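Long-range contacts in phycocyanobilin lyase subunit alpha (Nostoc sp. PCC 7120, PDB 5N3U), which associates with CpcF to form a lyase that is probably required for attaching the chromophore to the CpcA gene product in phycocyanin: residues Ala150-Leu155 with Gln179-Arg184; Ala185-Thr190 with Gly219-Leu224; Lys126-Gly131 with Pro165-Phe170. One frame throughout, in Å; residues are numbered along the deposited sequence. Where two conformers were deposited one is given.

From the N terminus the chain first reaches 126-131, at the end of helix 121-126 and the loop that follows, then 150-155 on helix 148-157, 165-170 at helix 164-167, and 179-190 on helix 176-190. Contact 3 closes over the 33 residues between its segments, 11 of them helical, and crosses contact 1, whose segments alternate with its own. Contact 1 spans 23 residues and pairs helical segments that run nearly parallel; the centres of these two contacts lie about 11 Å apart. Contact 2 follows in series, closing the 28 residues, helix 193-203 among them, between 185-190 and 219-224. Together they tie consecutive parts of the HEAT-repeat array.

Contact 1: residues Ala150-Leu155 with Gln179-Arg184; sequences AVLEAL and QCAAAR
L152 meets A181 with CB and the flank of A182 with CD1. L152 CB points at A181, 4.1 Å from A181 CB, and the torsion (CG anti to the carbonyl carbon, chi1 -73°) takes CD1 on to A182, 4.3 Å from that residue's CB. At E153 the contact is made chiefly by the aliphatic part: CG lies 3.9 Å from A181 CB and 3.8 Å from R184 CD. E153 and R184 cross at about a right angle, with the E153 methylenes over one face of the guanidinium. R184 NH1 comes to 3.3 Å from E153 O, at an angle too poor for a hydrogen bond. Any attraction between the charges is probably long-range, E153 OE2 being 4.3 Å from R184 NE and well out of the guanidinium plane. The directed bonds of R184 are salt bridges from NH2 to E113 and from NE to D217, which fix the group's rotation and join it to helices 102-115 and 208-221. The close backbone approach, 5.5 Å between E153 CA and A181 CA, is consistent with the small A181 at the interface. Segment axes 8.1 Å apart and only 7° from parallel describe helices packed side by side, as in a HEAT-type alpha solenoid.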
ATOM      1  N   ALA A 150     -10.104  18.462 -16.925  1.00 18.48           N
ATOM      2  CA  ALA A 150      -8.839  19.118 -16.553  1.00 19.43           C
ATOM      3  C   ALA A 150      -8.761  20.489 -17.066  1.00 17.03           C
ATOM      4  O   ALA A 150      -8.262  21.371 -16.376  1.00 18.60           O
ATOM      5  CB  ALA A 150      -7.702  18.282 -17.130  1.00 20.53           C
ATOM      6  N   VAL A 151      -9.277  20.770 -18.238  1.00 15.24           N
ATOM      7  CA  VAL A 151      -9.196  22.116 -18.795  1.00 17.77           C
ATOM      8  C   VAL A 151     -10.029  23.115 -17.963  1.00 20.34           C
ATOM      9  O   VAL A 151      -9.610  24.257 -17.667  1.00 16.80           O
ATOM     10  CB  VAL A 151      -9.672  22.165 -20.269  1.00 17.98           C
ATOM     11  CG1 VAL A 151      -9.975  23.574 -20.744  1.00 18.24           C
ATOM     12  CG2 VAL A 151      -8.634  21.467 -21.191  1.00 18.29           C
ATOM     13  N   LEU A 152     -11.222  22.689 -17.631  1.00 18.24           N
ATOM     14  CA  LEU A 152     -12.110  23.558 -16.831  1.00 18.93           C
ATOM     15  C   LEU A 152     -11.477  23.772 -15.435  1.00 18.20           C
ATOM     16  O   LEU A 152     -11.446  24.867 -14.945  1.00 20.36           O
ATOM     17  CB  LEU A 152     -13.461  22.874 -16.658  1.00 19.10           C
ATOM     18  CG  LEU A 152     -14.314  22.871 -17.955  1.00 20.17           C
ATOM     19  CD1 LEU A 152     -15.394  21.844 -17.872  1.00 20.33           C
ATOM     20  CD2 LEU A 152     -14.768  24.261 -18.379  1.00 23.48           C
ATOM     21  N   GLU A 153     -11.038  22.723 -14.808  1.00 20.83           N
ATOM     22  CA  GLU A 153     -10.397  22.848 -13.503  1.00 23.19           C
ATOM     23  C   GLU A 153      -9.223  23.794 -13.639  1.00 22.02           C
ATOM     24  O   GLU A 153      -9.032  24.690 -12.794  1.00 21.64           O
ATOM     25  CB  GLU A 153      -9.888  21.509 -13.038  1.00 25.79           C
ATOM     26  CG  GLU A 153     -10.998  20.654 -12.521  1.00 28.76           C
ATOM     27  CD  GLU A 153     -10.514  19.362 -11.916  1.00 41.68           C
ATOM     28  OE1 GLU A 153      -9.321  18.983 -12.101  1.00 43.55           O
ATOM     29  OE2 GLU A 153     -11.348  18.704 -11.257  1.00 41.38           O
ATOM     30  N   ALA A 154      -8.406  23.605 -14.689  1.00 18.19           N
ATOM     31  CA  ALA A 154      -7.252  24.500 -14.841  1.00 18.12           C
ATOM     32  C   ALA A 154      -7.608  25.988 -14.991  1.00 18.84           C
ATOM     33  O   ALA A 154      -6.970  26.888 -14.410  1.00 20.10           O
ATOM     34  CB  ALA A 154      -6.419  24.042 -16.015  1.00 17.82           C
ATOM     35  N   LEU A 155      -8.681  26.279 -15.722  1.00 18.97           N
ATOM     36  CA  LEU A 155      -9.098  27.640 -15.956  1.00 18.95           C
ATOM     37  C   LEU A 155      -9.612  28.279 -14.652  1.00 20.25           C
ATOM     38  O   LEU A 155      -9.308  29.446 -14.390  1.00 18.76           O
ATOM     39  CB  LEU A 155     -10.229  27.734 -17.000  1.00 19.51           C
ATOM     40  CG  LEU A 155      -9.702  27.501 -18.413  1.00 19.70           C
ATOM     41  CD1 LEU A 155     -10.859  27.247 -19.321  1.00 20.54           C
ATOM     42  CD2 LEU A 155      -8.876  28.644 -18.908  1.00 20.17           C
ATOM     43  N   GLN A 179     -19.495  18.232 -15.492  1.00 20.88           N
ATOM     44  CA  GLN A 179     -20.326  19.207 -14.765  1.00 22.02           C
ATOM     45  C   GLN A 179     -19.722  19.610 -13.439  1.00 19.74           C
ATOM     46  O   GLN A 179     -19.821  20.787 -13.050  1.00 21.90           O
ATOM     47  CB  GLN A 179     -21.702  18.604 -14.499  1.00 24.46           C
ATOM     48  CG  GLN A 179     -22.454  18.355 -15.742  1.00 25.04           C
ATOM     49  CD  GLN A 179     -23.789  17.689 -15.458  1.00 36.97           C
ATOM     50  OE1 GLN A 179     -23.864  16.605 -14.895  1.00 39.99           O
ATOM     51  NE2 GLN A 179     -24.832  18.346 -15.862  1.00 37.88           N
ATOM     52  N   CYS A 180     -19.122  18.655 -12.751  1.00 19.23           N
ATOM     53  CA  CYS A 180     -18.453  18.904 -11.482  0.52 20.83           C
ATOM     54  C   CYS A 180     -17.287  19.861 -11.637  1.00 19.35           C
ATOM     55  O   CYS A 180     -17.107  20.817 -10.847  1.00 20.23           O
ATOM     56  CB  CYS A 180     -18.016  17.579 -10.910  0.52 23.10           C
ATOM     57  SG  CYS A 180     -17.363  17.604  -9.243  0.52 25.29           S
ATOM     58  N   ALA A 181     -16.455  19.619 -12.682  1.00 19.92           N
ATOM     59  CA  ALA A 181     -15.391  20.525 -12.963  1.00 18.62           C
ATOM     60  C   ALA A 181     -15.856  21.940 -13.283  1.00 21.34           C
ATOM     61  O   ALA A 181     -15.198  22.926 -12.871  1.00 20.31           O
ATOM     62  CB  ALA A 181     -14.552  19.929 -14.049  1.00 22.58           C
ATOM     63  N   ALA A 182     -16.965  22.074 -14.063  1.00 19.97           N
ATOM     64  CA  ALA A 182     -17.515  23.360 -14.406  1.00 20.05           C
ATOM     65  C   ALA A 182     -18.041  24.049 -13.117  1.00 19.20           C
ATOM     66  O   ALA A 182     -17.818  25.235 -12.932  1.00 19.91           O
ATOM     67  CB  ALA A 182     -18.635  23.212 -15.413  1.00 23.64           C
ATOM     68  N   ALA A 183     -18.615  23.270 -12.202  1.00 20.36           N
ATOM     69  CA  ALA A 183     -19.050  23.838 -10.882  1.00 19.44           C
ATOM     70  C   ALA A 183     -17.923  24.358 -10.083  1.00 19.41           C
ATOM     71  O   ALA A 183     -17.908  25.487  -9.601  1.00 17.57           O
ATOM     72  CB  ALA A 183     -19.807  22.823 -10.118  1.00 21.14           C
ATOM     73  N   ARG A 184     -16.841  23.583 -10.053  1.00 19.93           N
ATOM     74  CA  ARG A 184     -15.640  24.093  -9.432  1.00 21.28           C
ATOM     75  C   ARG A 184     -15.054  25.298  -9.992  1.00 19.57           C
ATOM     76  O   ARG A 184     -14.709  26.264  -9.273  1.00 20.35           O
ATOM     77  CB  ARG A 184     -14.577  22.966  -9.393  1.00 24.71           C
ATOM     78  CG  ARG A 184     -13.260  23.385  -8.820  1.00 28.16           C
ATOM     79  CD  ARG A 184     -12.311  22.339  -9.350  1.00 36.26           C
ATOM     80  NE  ARG A 184     -11.001  22.126  -8.742  1.00 38.73           N
ATOM     81  CZ  ARG A 184      -9.909  22.809  -8.960  1.00 44.20           C
ATOM     82  NH1 ARG A 184      -9.880  23.968  -9.681  1.00 47.79           N
ATOM     83  NH2 ARG A 184      -8.815  22.344  -8.352  1.00 44.08           N
TER

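Contact 2: residues Ala185-Thr190 with Gly219-Leu224; sequences AMYQLT and GAIGYL
I221 and Y223 both approach the Y187 ring from the same side, I221 at CD1 and CE1, Y223 at CE2, CZ and OH. Y187 CD1 is 3.6 Å from both I221 CB and I221 CD1, and the two side chains cross obliquely. Toward the second tyrosine, Y187 OH lies 3.6 Å from Y223 CD1 and Y187 CE2 3.8 Å from the same atom. The ring planes are inclined at 65° and their centroids lie 5.4 Å apart, an oblique pairing, while the side chains as a whole cross at about a right angle. Y187 CG points anti to its own backbone N (chi1 -173°), sending the ring across to the end of the other helix. I221 uses its two branches separately. CG1 occupies the position between backbone N and carbonyl carbon (chi1 69°) and carries CD1 to the tyrosine, while CG2 turns to Q188, 3.4 Å from Q188 CG, where the chains again cross nearly at right angles.

The polar link runs through a water at the edge of the Y187 ring, in its plane. It lies 2.8 Å from Y187 OH and donates to I221 O at 3.0 Å, with a weaker bond to G222 O. The phenol is thus tied indirectly to the backbone at a helix C-terminal end, where G222 leaves helical angles with positive phi, within packing of the HEAT-repeat type. Y223 OH is held by E197 of helix 193-203. That helix also packs on this contact through Y195 against Y187 and L199 against I221, so it joins the end of helix 176-190 to the end of helix 208-221.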
ATOM      1  N   ALA A 185     -14.906  25.315 -11.294  1.00 19.44           N
ATOM      2  CA  ALA A 185     -14.390  26.488 -11.932  1.00 19.50           C
ATOM      3  C   ALA A 185     -15.308  27.713 -11.770  1.00 20.05           C
ATOM      4  O   ALA A 185     -14.848  28.824 -11.485  1.00 20.00           O
ATOM      5  CB  ALA A 185     -14.163  26.247 -13.375  1.00 20.20           C
ATOM      6  N   MET A 186     -16.607  27.473 -11.885  1.00 20.37           N
ATOM      7  CA  MET A 186     -17.510  28.598 -11.729  1.00 20.77           C
ATOM      8  C   MET A 186     -17.414  29.232 -10.333  1.00 21.94           C
ATOM      9  O   MET A 186     -17.429  30.471 -10.185  1.00 24.39           O
ATOM     10  CB  MET A 186     -18.908  28.139 -12.068  1.00 22.90           C
ATOM     11  CG  MET A 186     -19.208  27.997 -13.586  1.00 23.56           C
ATOM     12  SD  MET A 186     -18.938  29.450 -14.557  1.00 24.11           S
ATOM     13  CE  MET A 186     -20.299  30.568 -13.969  1.00 28.27           C
ATOM     14  N   TYR A 187     -17.371  28.400  -9.324  1.00 20.13           N
ATOM     15  CA  TYR A 187     -17.141  28.912  -7.979  1.00 22.67           C
ATOM     16  C   TYR A 187     -15.835  29.686  -7.823  1.00 24.84           C
ATOM     17  O   TYR A 187     -15.774  30.814  -7.287  1.00 23.78           O
ATOM     18  CB  TYR A 187     -17.222  27.821  -6.970  1.00 23.85           C
ATOM     19  CG  TYR A 187     -17.149  28.427  -5.559  1.00 25.27           C
ATOM     20  CD1 TYR A 187     -15.913  28.657  -4.932  1.00 26.88           C
ATOM     21  CD2 TYR A 187     -18.298  28.803  -4.899  1.00 26.75           C
ATOM     22  CE1 TYR A 187     -15.850  29.225  -3.656  1.00 29.36           C
ATOM     23  CE2 TYR A 187     -18.248  29.373  -3.625  1.00 27.81           C
ATOM     24  CZ  TYR A 187     -17.031  29.594  -3.019  1.00 30.79           C
ATOM     25  OH  TYR A 187     -16.943  30.163  -1.770  1.00 34.65           O
ATOM     26  N   GLN A 188     -14.738  29.136  -8.337  1.00 26.21           N
ATOM     27  CA  GLN A 188     -13.499  29.834  -8.219  1.00 23.56           C
ATOM     28  C   GLN A 188     -13.493  31.122  -8.870  1.00 25.51           C
ATOM     29  O   GLN A 188     -12.924  32.058  -8.357  1.00 26.71           O
ATOM     30  CB  GLN A 188     -12.308  29.002  -8.749  1.00 28.24           C
ATOM     31  CG  GLN A 188     -12.000  27.837  -7.914  1.00 28.59           C
ATOM     32  CD  GLN A 188     -10.839  26.999  -8.523  1.00 34.21           C
ATOM     33  OE1 GLN A 188     -10.958  26.416  -9.603  1.00 33.78           O
ATOM     34  NE2 GLN A 188      -9.792  26.915  -7.834  1.00 32.69           N
ATOM     35  N   LEU A 189     -14.127  31.234 -10.020  1.00 22.61           N
ATOM     36  CA  LEU A 189     -14.087  32.445 -10.769  1.00 22.34           C
ATOM     37  C   LEU A 189     -15.153  33.478 -10.402  1.00 27.48           C
ATOM     38  O   LEU A 189     -14.950  34.639 -10.709  1.00 25.02           O
ATOM     39  CB  LEU A 189     -14.223  32.175 -12.256  1.00 24.94           C
ATOM     40  CG  LEU A 189     -13.074  31.254 -12.770  1.00 26.90           C
ATOM     41  CD1 LEU A 189     -13.315  30.774 -14.196  1.00 27.12           C
ATOM     42  CD2 LEU A 189     -11.755  32.004 -12.748  1.00 28.44           C
ATOM     43  N   THR A 190     -16.263  33.063  -9.851  1.00 24.31           N
ATOM     44  CA  THR A 190     -17.292  34.003  -9.407  1.00 27.34           C
ATOM     45  C   THR A 190     -17.543  34.110  -7.877  1.00 32.25           C
ATOM     46  O   THR A 190     -18.238  35.023  -7.426  1.00 28.93           O
ATOM     47  CB  THR A 190     -18.683  33.591  -9.990  1.00 23.79           C
ATOM     48  OG1 THR A 190     -19.174  32.442  -9.329  1.00 23.30           O
ATOM     49  CG2 THR A 190     -18.676  33.356 -11.498  1.00 28.88           C
ATOM     50  N   GLY A 219     -12.092  21.312  -1.182  1.00 30.06           N
ATOM     51  CA  GLY A 219     -10.799  21.773  -0.662  1.00 28.87           C
ATOM     52  C   GLY A 219     -10.102  22.854  -1.429  1.00 29.95           C
ATOM     53  O   GLY A 219      -9.712  23.868  -0.864  1.00 32.03           O
ATOM     54  N   ALA A 220     -10.040  22.693  -2.743  1.00 29.47           N
ATOM     55  CA  ALA A 220      -9.420  23.687  -3.634  1.00 25.01           C
ATOM     56  C   ALA A 220     -10.089  25.037  -3.604  1.00 27.96           C
ATOM     57  O   ALA A 220      -9.456  26.062  -3.711  1.00 31.40           O
ATOM     58  CB  ALA A 220      -9.453  23.164  -5.066  1.00 31.81           C
ATOM     59  N   ILE A 221     -11.378  25.069  -3.422  1.00 27.30           N
ATOM     60  CA  ILE A 221     -12.050  26.335  -3.425  1.00 31.64           C
ATOM     61  C   ILE A 221     -12.234  26.887  -2.030  1.00 35.25           C
ATOM     62  O   ILE A 221     -12.534  28.048  -1.887  1.00 36.13           O
ATOM     63  CB  ILE A 221     -13.379  26.226  -4.188  1.00 29.71           C
ATOM     64  CG1 ILE A 221     -14.357  25.375  -3.421  1.00 36.44           C
ATOM     65  CG2 ILE A 221     -13.091  25.671  -5.580  1.00 35.98           C
ATOM     66  CD1 ILE A 221     -15.697  25.161  -4.063  1.00 42.52           C
ATOM     67  N   GLY A 222     -12.109  26.035  -1.009  1.00 37.42           N
ATOM     68  CA  GLY A 222     -12.163  26.467   0.385  1.00 32.55           C
ATOM     69  C   GLY A 222     -13.566  26.839   0.837  1.00 35.34           C
ATOM     70  O   GLY A 222     -13.689  27.734   1.652  1.00 38.68           O
ATOM     71  N   TYR A 223     -14.598  26.146   0.352  1.00 35.07           N
ATOM     72  CA  TYR A 223     -16.004  26.494   0.623  1.00 32.93           C
ATOM     73  C   TYR A 223     -16.447  26.074   2.010  1.00 28.12           C
ATOM     74  O   TYR A 223     -16.864  24.928   2.235  1.00 29.81           O
ATOM     75  CB  TYR A 223     -16.924  25.841  -0.422  1.00 28.59           C
ATOM     76  CG  TYR A 223     -18.423  26.168  -0.347  1.00 30.80           C
ATOM     77  CD1 TYR A 223     -18.894  27.494  -0.354  1.00 35.99           C
ATOM     78  CD2 TYR A 223     -19.367  25.142  -0.344  1.00 29.63           C
ATOM     79  CE1 TYR A 223     -20.271  27.777  -0.299  1.00 32.50           C
ATOM     80  CE2 TYR A 223     -20.725  25.406  -0.348  1.00 32.64           C
ATOM     81  CZ  TYR A 223     -21.163  26.726  -0.295  1.00 36.52           C
ATOM     82  OH  TYR A 223     -22.505  26.929  -0.254  1.00 31.98           O
ATOM     83  N   LEU A 224     -16.420  27.040   2.922  1.00 32.33           N
ATOM     84  CA  LEU A 224     -16.646  26.784   4.373  1.00 31.59           C
ATOM     85  C   LEU A 224     -17.928  26.078   4.747  1.00 33.25           C
ATOM     86  O   LEU A 224     -17.918  25.153   5.542  1.00 32.62           O
ATOM     87  CB  LEU A 224     -16.543  28.078   5.170  1.00 38.26           C
ATOM     88  CG  LEU A 224     -16.613  27.974   6.702  1.00 43.01           C
ATOM     89  CD1 LEU A 224     -15.370  27.248   7.236  1.00 43.46           C
ATOM     90  CD2 LEU A 224     -16.667  29.375   7.302  1.00 44.95           C
TER
HETATM   91  O   HOH W   1     -14.440  29.885  -0.467  1.00 45.14           O

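Contact 3: residues Lys126-Gly131 with Pro165-Phe170; sequences KLLDGG and PLIQPF
Apolar contacts centre on L128, whose two methyl groups reach different partners. CD1 lies 4.3 Å from L166 CB and also 4.3 Å from I167 CG1, whereas CD2 turns to F170, 4.1 Å from its CZ. CG beside the backbone N (chi1 -57°) directs this fork to 165-170.

Contact between ring and backbone forms the second group. F170 CZ comes to 3.7 Å from G131 C, so the tip of the ring packs directly on the main chain of the glycine. Within 165-170 the ring has the carbonyl oxygens of L166 and I167 at its edge, in plane.

Backbone hydrogen bonds shape each partner separately. In 126-131 a type I turn from K126 to D129 runs into a type II turn from L128 to G131, closed by G131 N to L128 O at 2.9 Å. This second turn sets L128 CD2 and G131 C both against F170 CZ. In 165-170 F170 N bonds to I167 O at 2.9 Å.

A loop packed in this way on a short helix joins successive parts of the HEAT-like array. Around the pair, L128 also packs on V151 and L155 of helix 148-157, Y148 meets the F170 ring, and I167 and F170 reach helix 176-190 through M186, L189 and A182.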
ATOM      1  N   LYS A 126      -8.737  27.740 -25.982  1.00 23.71           N
ATOM      2  CA  LYS A 126      -8.863  27.177 -27.309  1.00 24.01           C
ATOM      3  C   LYS A 126      -9.390  25.748 -27.272  1.00 22.84           C
ATOM      4  O   LYS A 126     -10.149  25.324 -28.152  1.00 24.16           O
ATOM      5  CB  LYS A 126      -7.461  27.270 -27.931  1.00 30.26           C
ATOM      6  CG  LYS A 126      -7.276  26.550 -29.233  1.00 42.82           C
ATOM      7  CD  LYS A 126      -6.606  27.452 -30.267  1.00 49.54           C
ATOM      8  CE  LYS A 126      -5.299  27.995 -29.780  1.00 52.14           C
ATOM      9  NZ  LYS A 126      -4.301  27.925 -30.903  1.00 64.64           N
ATOM     10  N   LEU A 127      -9.071  24.966 -26.248  1.00 21.86           N
ATOM     11  CA  LEU A 127      -9.600  23.602 -26.195  1.00 21.80           C
ATOM     12  C   LEU A 127     -11.086  23.545 -25.870  1.00 21.93           C
ATOM     13  O   LEU A 127     -11.713  22.517 -26.012  1.00 23.74           O
ATOM     14  CB  LEU A 127      -8.779  22.773 -25.213  1.00 22.86           C
ATOM     15  CG  LEU A 127      -7.317  22.556 -25.503  1.00 22.99           C
ATOM     16  CD1 LEU A 127      -6.706  21.627 -24.508  1.00 22.50           C
ATOM     17  CD2 LEU A 127      -7.082  21.946 -26.871  1.00 25.10           C
ATOM     18  N   LEU A 128     -11.673  24.654 -25.492  1.00 23.38           N
ATOM     19  CA  LEU A 128     -13.114  24.710 -25.365  1.00 23.13           C
ATOM     20  C   LEU A 128     -13.823  25.205 -26.660  1.00 23.96           C
ATOM     21  O   LEU A 128     -15.009  25.493 -26.638  1.00 28.29           O
ATOM     22  CB  LEU A 128     -13.494  25.620 -24.203  1.00 24.84           C
ATOM     23  CG  LEU A 128     -12.946  25.318 -22.793  1.00 24.32           C
ATOM     24  CD1 LEU A 128     -13.561  26.252 -21.730  1.00 25.23           C
ATOM     25  CD2 LEU A 128     -13.315  23.921 -22.419  1.00 21.07           C
ATOM     26  N   ASP A 129     -13.099  25.375 -27.757  1.00 25.21           N
ATOM     27  CA  ASP A 129     -13.697  25.717 -29.095  1.00 28.32           C
ATOM     28  C   ASP A 129     -14.849  24.844 -29.436  1.00 27.22           C
ATOM     29  O   ASP A 129     -14.813  23.652 -29.243  1.00 29.09           O
ATOM     30  CB  ASP A 129     -12.681  25.639 -30.264  1.00 34.76           C
ATOM     31  CG  ASP A 129     -11.728  26.890 -30.369  1.00 44.65           C
ATOM     32  OD1 ASP A 129     -11.894  27.916 -29.621  1.00 49.51           O
ATOM     33  OD2 ASP A 129     -10.768  26.839 -31.213  1.00 48.94           O
ATOM     34  N   GLY A 130     -15.942  25.462 -29.831  1.00 25.96           N
ATOM     35  CA  GLY A 130     -17.168  24.759 -30.163  1.00 30.14           C
ATOM     36  C   GLY A 130     -18.092  24.584 -28.993  1.00 33.15           C
ATOM     37  O   GLY A 130     -19.183  24.089 -29.191  1.00 28.72           O
ATOM     38  N   GLY A 131     -17.621  24.834 -27.764  1.00 29.76           N
ATOM     39  CA  GLY A 131     -18.453  24.671 -26.578  1.00 31.13           C
ATOM     40  C   GLY A 131     -18.989  23.305 -26.271  1.00 28.84           C
ATOM     41  O   GLY A 131     -18.450  22.287 -26.729  1.00 25.46           O
ATOM     42  N   PRO A 165     -18.026  32.842 -19.475  1.00 29.37           N
ATOM     43  CA  PRO A 165     -19.163  32.545 -20.373  1.00 26.16           C
ATOM     44  C   PRO A 165     -18.918  31.274 -21.209  1.00 28.31           C
ATOM     45  O   PRO A 165     -19.858  30.650 -21.654  1.00 27.98           O
ATOM     46  CB  PRO A 165     -19.178  33.711 -21.339  1.00 30.21           C
ATOM     47  CG  PRO A 165     -18.248  34.714 -20.844  1.00 31.63           C
ATOM     48  CD  PRO A 165     -17.359  34.107 -19.800  1.00 27.25           C
ATOM     49  N   LEU A 166     -17.634  30.873 -21.391  1.00 26.22           N
ATOM     50  CA  LEU A 166     -17.323  29.627 -22.074  1.00 24.57           C
ATOM     51  C   LEU A 166     -17.444  28.421 -21.153  1.00 24.26           C
ATOM     52  O   LEU A 166     -17.816  27.350 -21.573  1.00 22.27           O
ATOM     53  CB  LEU A 166     -15.937  29.681 -22.632  1.00 27.43           C
ATOM     54  CG  LEU A 166     -15.558  30.880 -23.478  1.00 32.70           C
ATOM     55  CD1 LEU A 166     -14.090  30.701 -23.884  1.00 34.10           C
ATOM     56  CD2 LEU A 166     -16.416  31.019 -24.718  1.00 35.51           C
ATOM     57  N   ILE A 167     -17.220  28.648 -19.871  1.00 22.71           N
ATOM     58  CA  ILE A 167     -17.271  27.645 -18.878  1.00 20.58           C
ATOM     59  C   ILE A 167     -18.681  27.341 -18.435  1.00 21.48           C
ATOM     60  O   ILE A 167     -19.060  26.161 -18.312  1.00 20.26           O
ATOM     61  CB  ILE A 167     -16.411  28.046 -17.658  1.00 21.78           C
ATOM     62  CG1 ILE A 167     -14.950  28.069 -18.043  1.00 22.24           C
ATOM     63  CG2 ILE A 167     -16.655  27.084 -16.506  1.00 22.27           C
ATOM     64  CD1 ILE A 167     -14.092  28.703 -17.002  1.00 24.84           C
ATOM     65  N   GLN A 168     -19.482  28.380 -18.208  1.00 22.47           N
ATOM     66  CA  GLN A 168     -20.819  28.216 -17.643  1.00 22.07           C
ATOM     67  C   GLN A 168     -21.734  27.202 -18.325  1.00 20.65           C
ATOM     68  O   GLN A 168     -22.297  26.392 -17.665  1.00 21.17           O
ATOM     69  CB  GLN A 168     -21.509  29.579 -17.614  1.00 25.65           C
ATOM     70  CG  GLN A 168     -22.839  29.523 -16.891  1.00 29.88           C
ATOM     71  CD  GLN A 168     -23.308  30.934 -16.402  1.00 37.12           C
ATOM     72  OE1 GLN A 168     -22.623  31.943 -16.606  1.00 40.76           O
ATOM     73  NE2 GLN A 168     -24.403  30.969 -15.670  1.00 37.98           N
ATOM     74  N   PRO A 169     -21.733  27.127 -19.689  1.00 19.56           N
ATOM     75  CA  PRO A 169     -22.491  26.112 -20.384  1.00 22.17           C
ATOM     76  C   PRO A 169     -22.152  24.655 -20.035  1.00 22.70           C
ATOM     77  O   PRO A 169     -22.995  23.727 -20.065  1.00 21.62           O
ATOM     78  CB  PRO A 169     -22.173  26.436 -21.831  1.00 24.37           C
ATOM     79  CG  PRO A 169     -21.922  27.856 -21.832  1.00 25.43           C
ATOM     80  CD  PRO A 169     -21.122  28.055 -20.600  1.00 21.77           C
ATOM     81  N   PHE A 170     -20.896  24.401 -19.636  1.00 20.96           N
ATOM     82  CA  PHE A 170     -20.502  23.049 -19.259  1.00 19.67           C
ATOM     83  C   PHE A 170     -21.141  22.569 -18.011  1.00 21.51           C
ATOM     84  O   PHE A 170     -21.110  21.362 -17.708  1.00 21.19           O
ATOM     85  CB  PHE A 170     -18.954  22.910 -19.184  1.00 20.32           C
ATOM     86  CG  PHE A 170     -18.295  22.923 -20.566  1.00 20.44           C
ATOM     87  CD1 PHE A 170     -18.084  24.100 -21.220  1.00 19.53           C
ATOM     88  CD2 PHE A 170     -18.031  21.737 -21.221  1.00 19.48           C
ATOM     89  CE1 PHE A 170     -17.521  24.119 -22.492  1.00 24.28           C
ATOM     90  CE2 PHE A 170     -17.459  21.729 -22.506  1.00 20.40           C
ATOM     91  CZ  PHE A 170     -17.194  22.910 -23.116  1.00 20.10           C
TER